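Local coordinates for protein alpha-galactosidase (Lactobacillus brevis, PDB 3MI6) that probably hydrolyses terminal, non-reducing alpha-D-galactose residues from alpha-galactosides such as galactose oligosaccharides, galactomannans and galactolipids, as a member of glycosyl hydrolase family 36, at residues Glu53-Thr58 / Pro70-Ala75; Arg668-Asn673 / Pro715-Asp720. All coordinates share one frame; numbering follows the deposited sequence.

Contact 1: Glu53-Thr58 / Pro70-Ala75; sequences EWRDAT and PATIKA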
ATOM      1  N   GLU D  53     -29.810  -5.764 -18.776  1.00 50.18           N
ATOM      2  CA  GLU D  53     -30.769  -5.448 -17.718  1.00 51.57           C
ATOM      3  C   GLU D  53     -31.067  -3.961 -17.657  1.00 51.07           C
ATOM      4  O   GLU D  53     -30.202  -3.144 -17.931  1.00 54.25           O
ATOM      5  CB  GLU D  53     -30.260  -5.930 -16.355  1.00 54.01           C
ATOM      6  CG  GLU D  53     -30.252  -7.447 -16.173  1.00 52.54           C
ATOM      7  CD  GLU D  53     -29.676  -7.886 -14.834  1.00 53.03           C
ATOM      8  OE1 GLU D  53     -28.956  -7.085 -14.188  1.00 51.31           O
ATOM      9  OE2 GLU D  53     -29.944  -9.043 -14.439  1.00 51.67           O
ATOM     10  N   TRP D  54     -32.291  -3.613 -17.285  1.00 52.44           N
ATOM     11  CA  TRP D  54     -32.656  -2.214 -17.119  1.00 53.09           C
ATOM     12  C   TRP D  54     -31.922  -1.566 -15.954  1.00 54.47           C
ATOM     13  O   TRP D  54     -31.990  -2.054 -14.823  1.00 54.24           O
ATOM     14  CB  TRP D  54     -34.160  -2.065 -16.909  1.00 53.23           C
ATOM     15  CG  TRP D  54     -34.584  -0.704 -16.390  1.00 53.33           C
ATOM     16  CD1 TRP D  54     -34.651  -0.309 -15.083  1.00 52.32           C
ATOM     17  CD2 TRP D  54     -35.019   0.421 -17.168  1.00 51.85           C
ATOM     18  NE1 TRP D  54     -35.095   0.989 -14.999  1.00 49.49           N
ATOM     19  CE2 TRP D  54     -35.327   1.460 -16.263  1.00 53.32           C
ATOM     20  CE3 TRP D  54     -35.176   0.651 -18.537  1.00 54.68           C
ATOM     21  CZ2 TRP D  54     -35.780   2.714 -16.688  1.00 55.09           C
ATOM     22  CZ3 TRP D  54     -35.630   1.897 -18.958  1.00 56.35           C
ATOM     23  CH2 TRP D  54     -35.924   2.912 -18.035  1.00 54.67           C
ATOM     24  N   ARG D  55     -31.221  -0.469 -16.254  1.00 55.27           N
ATOM     25  CA  ARG D  55     -30.671   0.453 -15.253  1.00 54.34           C
ATOM     26  C   ARG D  55     -31.358   1.823 -15.395  1.00 52.90           C
ATOM     27  O   ARG D  55     -31.771   2.190 -16.493  1.00 55.41           O
ATOM     28  CB  ARG D  55     -29.153   0.586 -15.422  1.00 49.35           C
ATOM     29  CG  ARG D  55     -28.381  -0.680 -15.108  1.00 46.22           C
ATOM     30  CD  ARG D  55     -28.646  -1.149 -13.680  1.00 46.24           C
ATOM     31  NE  ARG D  55     -27.795  -2.280 -13.310  1.00 47.93           N
ATOM     32  CZ  ARG D  55     -28.156  -3.560 -13.366  1.00 49.18           C
ATOM     33  NH1 ARG D  55     -29.367  -3.907 -13.771  1.00 48.33           N
ATOM     34  NH2 ARG D  55     -27.293  -4.498 -13.012  1.00 49.43           N
ATOM     35  N   ASP D  56     -31.480   2.575 -14.302  1.00 51.44           N
ATOM     36  CA  ASP D  56     -32.232   3.831 -14.331  1.00 51.61           C
ATOM     37  C   ASP D  56     -31.421   5.045 -14.813  1.00 53.51           C
ATOM     38  O   ASP D  56     -30.189   5.036 -14.805  1.00 53.60           O
ATOM     39  CB  ASP D  56     -32.849   4.146 -12.960  1.00 50.59           C
ATOM     40  CG  ASP D  56     -33.808   3.058 -12.467  1.00 60.42           C
ATOM     41  OD1 ASP D  56     -33.568   1.851 -12.723  1.00 60.30           O
ATOM     42  OD2 ASP D  56     -34.801   3.419 -11.789  1.00 59.31           O
ATOM     43  N   ALA D  57     -32.140   6.080 -15.240  1.00 54.46           N
ATOM     44  CA  ALA D  57     -31.562   7.393 -15.530  1.00 54.25           C
ATOM     45  C   ALA D  57     -30.549   7.373 -16.667  1.00 54.09           C
ATOM     46  O   ALA D  57     -29.552   8.093 -16.632  1.00 53.14           O
ATOM     47  CB  ALA D  57     -30.940   7.990 -14.275  1.00 50.04           C
ATOM     48  N   THR D  58     -30.815   6.540 -17.665  1.00 53.22           N
ATOM     49  CA  THR D  58     -29.974   6.456 -18.848  1.00 51.63           C
ATOM     50  C   THR D  58     -30.801   5.998 -20.048  1.00 52.27           C
ATOM     51  O   THR D  58     -31.596   5.058 -19.957  1.00 52.86           O
ATOM     52  CB  THR D  58     -28.712   5.556 -18.618  1.00 52.62           C
ATOM     53  OG1 THR D  58     -27.849   5.611 -19.763  1.00 51.59           O
ATOM     54  CG2 THR D  58     -29.085   4.112 -18.323  1.00 48.73           C
ATOM     55  N   PRO D  70     -27.109   1.825 -24.378  1.00 51.00           N
ATOM     56  CA  PRO D  70     -25.705   1.946 -24.803  1.00 48.88           C
ATOM     57  C   PRO D  70     -24.721   2.201 -23.646  1.00 49.28           C
ATOM     58  O   PRO D  70     -23.543   1.856 -23.793  1.00 50.24           O
ATOM     59  CB  PRO D  70     -25.731   3.141 -25.761  1.00 48.26           C
ATOM     60  CG  PRO D  70     -27.143   3.188 -26.263  1.00 50.93           C
ATOM     61  CD  PRO D  70     -27.991   2.757 -25.106  1.00 48.95           C
ATOM     62  N   ALA D  71     -25.191   2.783 -22.537  1.00 49.98           N
ATOM     63  CA  ALA D  71     -24.365   3.025 -21.338  1.00 49.16           C
ATOM     64  C   ALA D  71     -23.876   1.747 -20.640  1.00 45.43           C
ATOM     65  O   ALA D  71     -22.832   1.752 -19.983  1.00 44.40           O
ATOM     66  CB  ALA D  71     -25.112   3.914 -20.337  1.00 48.01           C
ATOM     67  N   THR D  72     -24.639   0.666 -20.772  1.00 45.23           N
ATOM     68  CA  THR D  72     -24.252  -0.610 -20.187  1.00 44.31           C
ATOM     69  C   THR D  72     -23.840  -1.640 -21.243  1.00 44.75           C
ATOM     70  O   THR D  72     -23.747  -2.831 -20.941  1.00 45.19           O
ATOM     71  CB  THR D  72     -25.388  -1.224 -19.350  1.00 43.23           C
ATOM     72  OG1 THR D  72     -26.389  -1.744 -20.230  1.00 48.29           O
ATOM     73  CG2 THR D  72     -26.007  -0.195 -18.408  1.00 42.57           C
ATOM     74  N   ILE D  73     -23.595  -1.189 -22.473  1.00 41.98           N
ATOM     75  CA  ILE D  73     -23.196  -2.094 -23.545  1.00 40.69           C
ATOM     76  C   ILE D  73     -21.759  -1.893 -24.012  1.00 39.32           C
ATOM     77  O   ILE D  73     -21.414  -0.832 -24.517  1.00 41.30           O
ATOM     78  CB  ILE D  73     -24.110  -1.956 -24.780  1.00 45.23           C
ATOM     79  CG1 ILE D  73     -25.522  -2.478 -24.484  1.00 45.69           C
ATOM     80  CG2 ILE D  73     -23.510  -2.700 -25.961  1.00 41.77           C
ATOM     81  CD1 ILE D  73     -26.449  -2.406 -25.678  1.00 46.74           C
ATOM     82  N   LYS D  74     -20.932  -2.919 -23.851  1.00 35.28           N
ATOM     83  CA  LYS D  74     -19.580  -2.903 -24.384  1.00 35.19           C
ATOM     84  C   LYS D  74     -19.553  -2.752 -25.912  1.00 38.72           C
ATOM     85  O   LYS D  74     -20.131  -3.546 -26.647  1.00 39.87           O
ATOM     86  CB  LYS D  74     -18.841  -4.172 -24.000  1.00 34.23           C
ATOM     87  CG  LYS D  74     -18.403  -4.253 -22.556  1.00 32.69           C
ATOM     88  CD  LYS D  74     -18.257  -5.713 -22.166  1.00 31.49           C
ATOM     89  CE  LYS D  74     -19.633  -6.337 -22.165  1.00 36.08           C
ATOM     90  NZ  LYS D  74     -19.591  -7.799 -22.114  1.00 39.21           N
ATOM     91  N   ALA D  75     -18.859  -1.731 -26.391  1.00 37.38           N
ATOM     92  CA  ALA D  75     -18.840  -1.449 -27.811  1.00 33.92           C
ATOM     93  C   ALA D  75     -17.493  -1.733 -28.420  1.00 35.60           C
ATOM     94  O   ALA D  75     -16.481  -1.854 -27.724  1.00 38.79           O
ATOM     95  CB  ALA D  75     -19.209  -0.021 -28.058  1.00 34.02           C
TER
HETATM   96  O   HOH W   1     -29.021  -1.589 -20.106  1.00 53.30           O

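Contact 2: Arg668-Asn673 / Pro715-Asp720; sequences RYQLLN and PTILAD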
ATOM      1  N   ARG D 668      23.750  -9.094 -13.714  1.00 27.10           N
ATOM      2  CA  ARG D 668      23.232  -8.440 -12.526  1.00 26.50           C
ATOM      3  C   ARG D 668      24.040  -7.161 -12.303  1.00 29.42           C
ATOM      4  O   ARG D 668      25.266  -7.188 -12.252  1.00 30.73           O
ATOM      5  CB  ARG D 668      23.381  -9.362 -11.334  1.00 25.92           C
ATOM      6  CG  ARG D 668      22.794  -8.876 -10.061  1.00 24.31           C
ATOM      7  CD  ARG D 668      23.003  -9.946  -9.000  1.00 26.70           C
ATOM      8  NE  ARG D 668      22.370  -9.624  -7.726  1.00 28.16           N
ATOM      9  CZ  ARG D 668      22.992  -9.029  -6.709  1.00 30.31           C
ATOM     10  NH1 ARG D 668      24.267  -8.687  -6.812  1.00 31.23           N
ATOM     11  NH2 ARG D 668      22.330  -8.766  -5.591  1.00 31.08           N
ATOM     12  N   TYR D 669      23.350  -6.038 -12.187  1.00 28.98           N
ATOM     13  CA  TYR D 669      23.989  -4.765 -11.916  1.00 29.03           C
ATOM     14  C   TYR D 669      23.495  -4.259 -10.574  1.00 28.88           C
ATOM     15  O   TYR D 669      22.299  -4.215 -10.329  1.00 30.40           O
ATOM     16  CB  TYR D 669      23.631  -3.741 -13.008  1.00 31.62           C
ATOM     17  CG  TYR D 669      23.717  -4.279 -14.419  1.00 30.00           C
ATOM     18  CD1 TYR D 669      24.846  -4.073 -15.179  1.00 30.55           C
ATOM     19  CD2 TYR D 669      22.676  -5.016 -14.976  1.00 29.53           C
ATOM     20  CE1 TYR D 669      24.943  -4.571 -16.451  1.00 31.03           C
ATOM     21  CE2 TYR D 669      22.762  -5.517 -16.252  1.00 27.45           C
ATOM     22  CZ  TYR D 669      23.898  -5.288 -16.989  1.00 30.04           C
ATOM     23  OH  TYR D 669      24.024  -5.770 -18.280  1.00 32.16           O
ATOM     24  N   GLN D 670      24.410  -3.882  -9.694  1.00 31.95           N
ATOM     25  CA  GLN D 670      24.004  -3.256  -8.451  1.00 32.13           C
ATOM     26  C   GLN D 670      24.476  -1.820  -8.509  1.00 33.30           C
ATOM     27  O   GLN D 670      25.628  -1.558  -8.895  1.00 31.34           O
ATOM     28  CB  GLN D 670      24.601  -3.978  -7.253  1.00 29.58           C
ATOM     29  CG  GLN D 670      24.091  -3.488  -5.908  1.00 35.17           C
ATOM     30  CD  GLN D 670      24.763  -4.208  -4.723  1.00 42.05           C
ATOM     31  OE1 GLN D 670      25.997  -4.174  -4.585  1.00 40.25           O
ATOM     32  NE2 GLN D 670      23.949  -4.866  -3.873  1.00 35.70           N
ATOM     33  N   LEU D 671      23.597  -0.885  -8.150  1.00 32.38           N
ATOM     34  CA  LEU D 671      23.981   0.518  -8.231  1.00 35.04           C
ATOM     35  C   LEU D 671      24.882   0.952  -7.062  1.00 37.32           C
ATOM     36  O   LEU D 671      25.943   1.553  -7.268  1.00 36.51           O
ATOM     37  CB  LEU D 671      22.758   1.415  -8.343  1.00 33.00           C
ATOM     38  CG  LEU D 671      21.869   1.209  -9.572  1.00 36.23           C
ATOM     39  CD1 LEU D 671      20.677   2.168  -9.528  1.00 34.84           C
ATOM     40  CD2 LEU D 671      22.654   1.389 -10.858  1.00 31.73           C
ATOM     41  N   LEU D 672      24.469   0.635  -5.842  1.00 33.81           N
ATOM     42  CA  LEU D 672      25.177   1.099  -4.666  1.00 33.40           C
ATOM     43  C   LEU D 672      25.646  -0.126  -3.921  1.00 37.95           C
ATOM     44  O   LEU D 672      24.872  -1.056  -3.714  1.00 42.22           O
ATOM     45  CB  LEU D 672      24.224   1.907  -3.785  1.00 35.83           C
ATOM     46  CG  LEU D 672      24.340   3.439  -3.820  1.00 36.54           C
ATOM     47  CD1 LEU D 672      24.787   3.965  -5.190  1.00 35.11           C
ATOM     48  CD2 LEU D 672      23.052   4.099  -3.358  1.00 30.04           C
ATOM     49  N   ASN D 673      26.909  -0.165  -3.531  1.00 37.57           N
ATOM     50  CA  ASN D 673      27.389  -1.308  -2.775  1.00 33.05           C
ATOM     51  C   ASN D 673      27.076  -1.104  -1.293  1.00 34.91           C
ATOM     52  O   ASN D 673      27.166   0.010  -0.794  1.00 36.11           O
ATOM     53  CB  ASN D 673      28.881  -1.502  -3.003  1.00 32.30           C
ATOM     54  CG  ASN D 673      29.339  -2.884  -2.639  1.00 36.29           C
ATOM     55  OD1 ASN D 673      28.669  -3.864  -2.955  1.00 37.86           O
ATOM     56  ND2 ASN D 673      30.487  -2.984  -1.969  1.00 34.91           N
ATOM     57  N   PRO D 715      29.278 -14.522  -5.239  1.00 37.49           N
ATOM     58  CA  PRO D 715      30.259 -13.798  -4.428  1.00 37.09           C
ATOM     59  C   PRO D 715      29.819 -12.379  -4.108  1.00 39.18           C
ATOM     60  O   PRO D 715      29.399 -11.623  -4.994  1.00 37.92           O
ATOM     61  CB  PRO D 715      31.472 -13.727  -5.350  1.00 35.10           C
ATOM     62  CG  PRO D 715      31.400 -14.982  -6.129  1.00 35.75           C
ATOM     63  CD  PRO D 715      29.926 -15.313  -6.299  1.00 38.99           C
ATOM     64  N   THR D 716      29.922 -12.030  -2.835  1.00 38.86           N
ATOM     65  CA  THR D 716      29.730 -10.663  -2.398  1.00 39.60           C
ATOM     66  C   THR D 716      30.714  -9.709  -3.107  1.00 37.69           C
ATOM     67  O   THR D 716      31.830 -10.094  -3.462  1.00 35.78           O
ATOM     68  CB  THR D 716      29.888 -10.580  -0.867  1.00 38.88           C
ATOM     69  OG1 THR D 716      29.051 -11.575  -0.258  1.00 42.47           O
ATOM     70  CG2 THR D 716      29.482  -9.226  -0.366  1.00 36.70           C
ATOM     71  N   ILE D 717      30.274  -8.474  -3.325  1.00 34.13           N
ATOM     72  CA  ILE D 717      31.136  -7.437  -3.853  1.00 36.87           C
ATOM     73  C   ILE D 717      31.943  -6.780  -2.728  1.00 38.78           C
ATOM     74  O   ILE D 717      31.389  -6.093  -1.868  1.00 37.20           O
ATOM     75  CB  ILE D 717      30.314  -6.395  -4.623  1.00 38.09           C
ATOM     76  CG1 ILE D 717      29.502  -7.093  -5.715  1.00 35.94           C
ATOM     77  CG2 ILE D 717      31.221  -5.320  -5.215  1.00 36.53           C
ATOM     78  CD1 ILE D 717      28.105  -6.552  -5.856  1.00 38.08           C
ATOM     79  N   LEU D 718      33.254  -7.010  -2.743  1.00 38.00           N
ATOM     80  CA  LEU D 718      34.130  -6.592  -1.648  1.00 40.01           C
ATOM     81  C   LEU D 718      34.971  -5.364  -1.953  1.00 39.86           C
ATOM     82  O   LEU D 718      35.292  -5.096  -3.106  1.00 39.43           O
ATOM     83  CB  LEU D 718      35.075  -7.729  -1.263  1.00 41.14           C
ATOM     84  CG  LEU D 718      34.402  -8.920  -0.598  1.00 40.84           C
ATOM     85  CD1 LEU D 718      35.460  -9.890  -0.122  1.00 40.95           C
ATOM     86  CD2 LEU D 718      33.537  -8.435   0.557  1.00 40.01           C
ATOM     87  N   ALA D 719      35.342  -4.637  -0.906  1.00 38.38           N
ATOM     88  CA  ALA D 719      36.281  -3.534  -1.040  1.00 40.54           C
ATOM     89  C   ALA D 719      37.702  -4.076  -1.305  1.00 44.49           C
ATOM     90  O   ALA D 719      38.120  -5.060  -0.685  1.00 40.83           O
ATOM     91  CB  ALA D 719      36.246  -2.675   0.211  1.00 34.41           C
ATOM     92  N   ASP D 720      38.426  -3.447  -2.234  1.00 43.85           N
ATOM     93  CA  ASP D 720      39.806  -3.849  -2.551  1.00 43.59           C
ATOM     94  C   ASP D 720      40.838  -2.701  -2.467  1.00 46.59           C
ATOM     95  O   ASP D 720      42.011  -2.883  -2.802  1.00 47.72           O
ATOM     96  CB  ASP D 720      39.881  -4.545  -3.922  1.00 41.77           C
ATOM     97  CG  ASP D 720      39.649  -3.588  -5.104  1.00 48.20           C
ATOM     98  OD1 ASP D 720      39.494  -2.357  -4.909  1.00 46.02           O
ATOM     99  OD2 ASP D 720      39.627  -4.086  -6.252  1.00 48.76           O
TER

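Contact 1: Glu53-Thr58 / Pro70-Ala75
Glu-53 reaches the 70-75 segment through a single water, which donates to Glu-53 O and lies 2.6 Å from Thr-72 OG1. Gln-69 O and Tyr-679 OH of a second subunit are further hydrogen-bond partners of that OG1. The carboxylate of Glu-53 turns instead to Arg-55, whose guanidinium grips it end-on: NH1 and NH2 both bond to Glu-53 OE1, at 3.2 Å and 3.3 Å, with the oxygen lying near the guanidinium plane. Thr-716 of the second subunit joins this salt bridge, its OG1 hydrogen-bonded to both Arg-55 NH2 and Glu-53 OE1, while Arg-55 NE bonds to Ala-677 O of that subunit. Both segments belong to one irregular loop between strands 31-36 and 90-93, in the N-terminal domain region of this family 36 enzyme, where they pack without a direct hydrogen bond between them. Further along Arg-55, the aliphatic part does the packing: CG, placed beside the backbone N by chi1 of -67°, lies 4.1 Å from Thr-72 CG2, the two side chains crossing at about a right angle. Thr-58 meets Ala-71, its OG1 3.3 Å from Ala-71 CB. Both Thr-58 and Ala-71 are buried.

Contact 2: Arg668-Asn673 / Pro715-Asp720
Ile-717 packs against Asn-673 and Gln-670, at the end of strand 663-670 and in the loop after it. Its CB lies 3.4 Å from Asn-673 OD1. At the first branch, CG2 sits beside the same amide, 4.0 Å from Asn-673 CG. The other branch, swung beside the backbone N by chi1 of -56°, carries CD1 to the side chain of Gln-670 and, more loosely, to the edge of the Arg-668 guanidinium, where NH1 is 4.5 Å from Ile-717 CD1 and is itself hydrogen-bonded to Gln-730. The backbone is held too: Asn-673 ND2 donates to Ile-717 O at 3.2 Å, with an N-H...O angle of 159°, approaching from above the carbonyl plane. The same nitrogen bonds to Met-584 O of a fourth subunit, linking the loop to the assembly. An alanine in place of Asn-673 is likely to leave both Ile-717 O and that Met-584 carbonyl without this donor and to bare the flank of the isoleucine. In the antiparallel sheet of the C-terminal domain region, strand 663-670 runs between 651-657 and 728-736; Ile-717 also packs on Tyr-728 and Gln-730 of the latter, while Leu-671 packs on helix 553-566.

From the N terminus, the chain passes strand 31-36 and enters the long loop that leads to strand 90-93; contact 1 draws two parts of this loop together across 11 intervening residues without helix or strand. The chain then completes the N-terminal beta sheets and the eight-stranded parallel barrel before contact 2 closes a longer excursion of 41 residues, which includes helix 704-710, and joins the end of strand 663-670 to the loop between strands 712-714 and 728-736. The two closures follow in series, neither nesting nor crossing, with centres about 58 Å apart and no touch within a chain. Between chains, however, the 53-58 loop of one subunit meets the 715-720 loop of the second subunit.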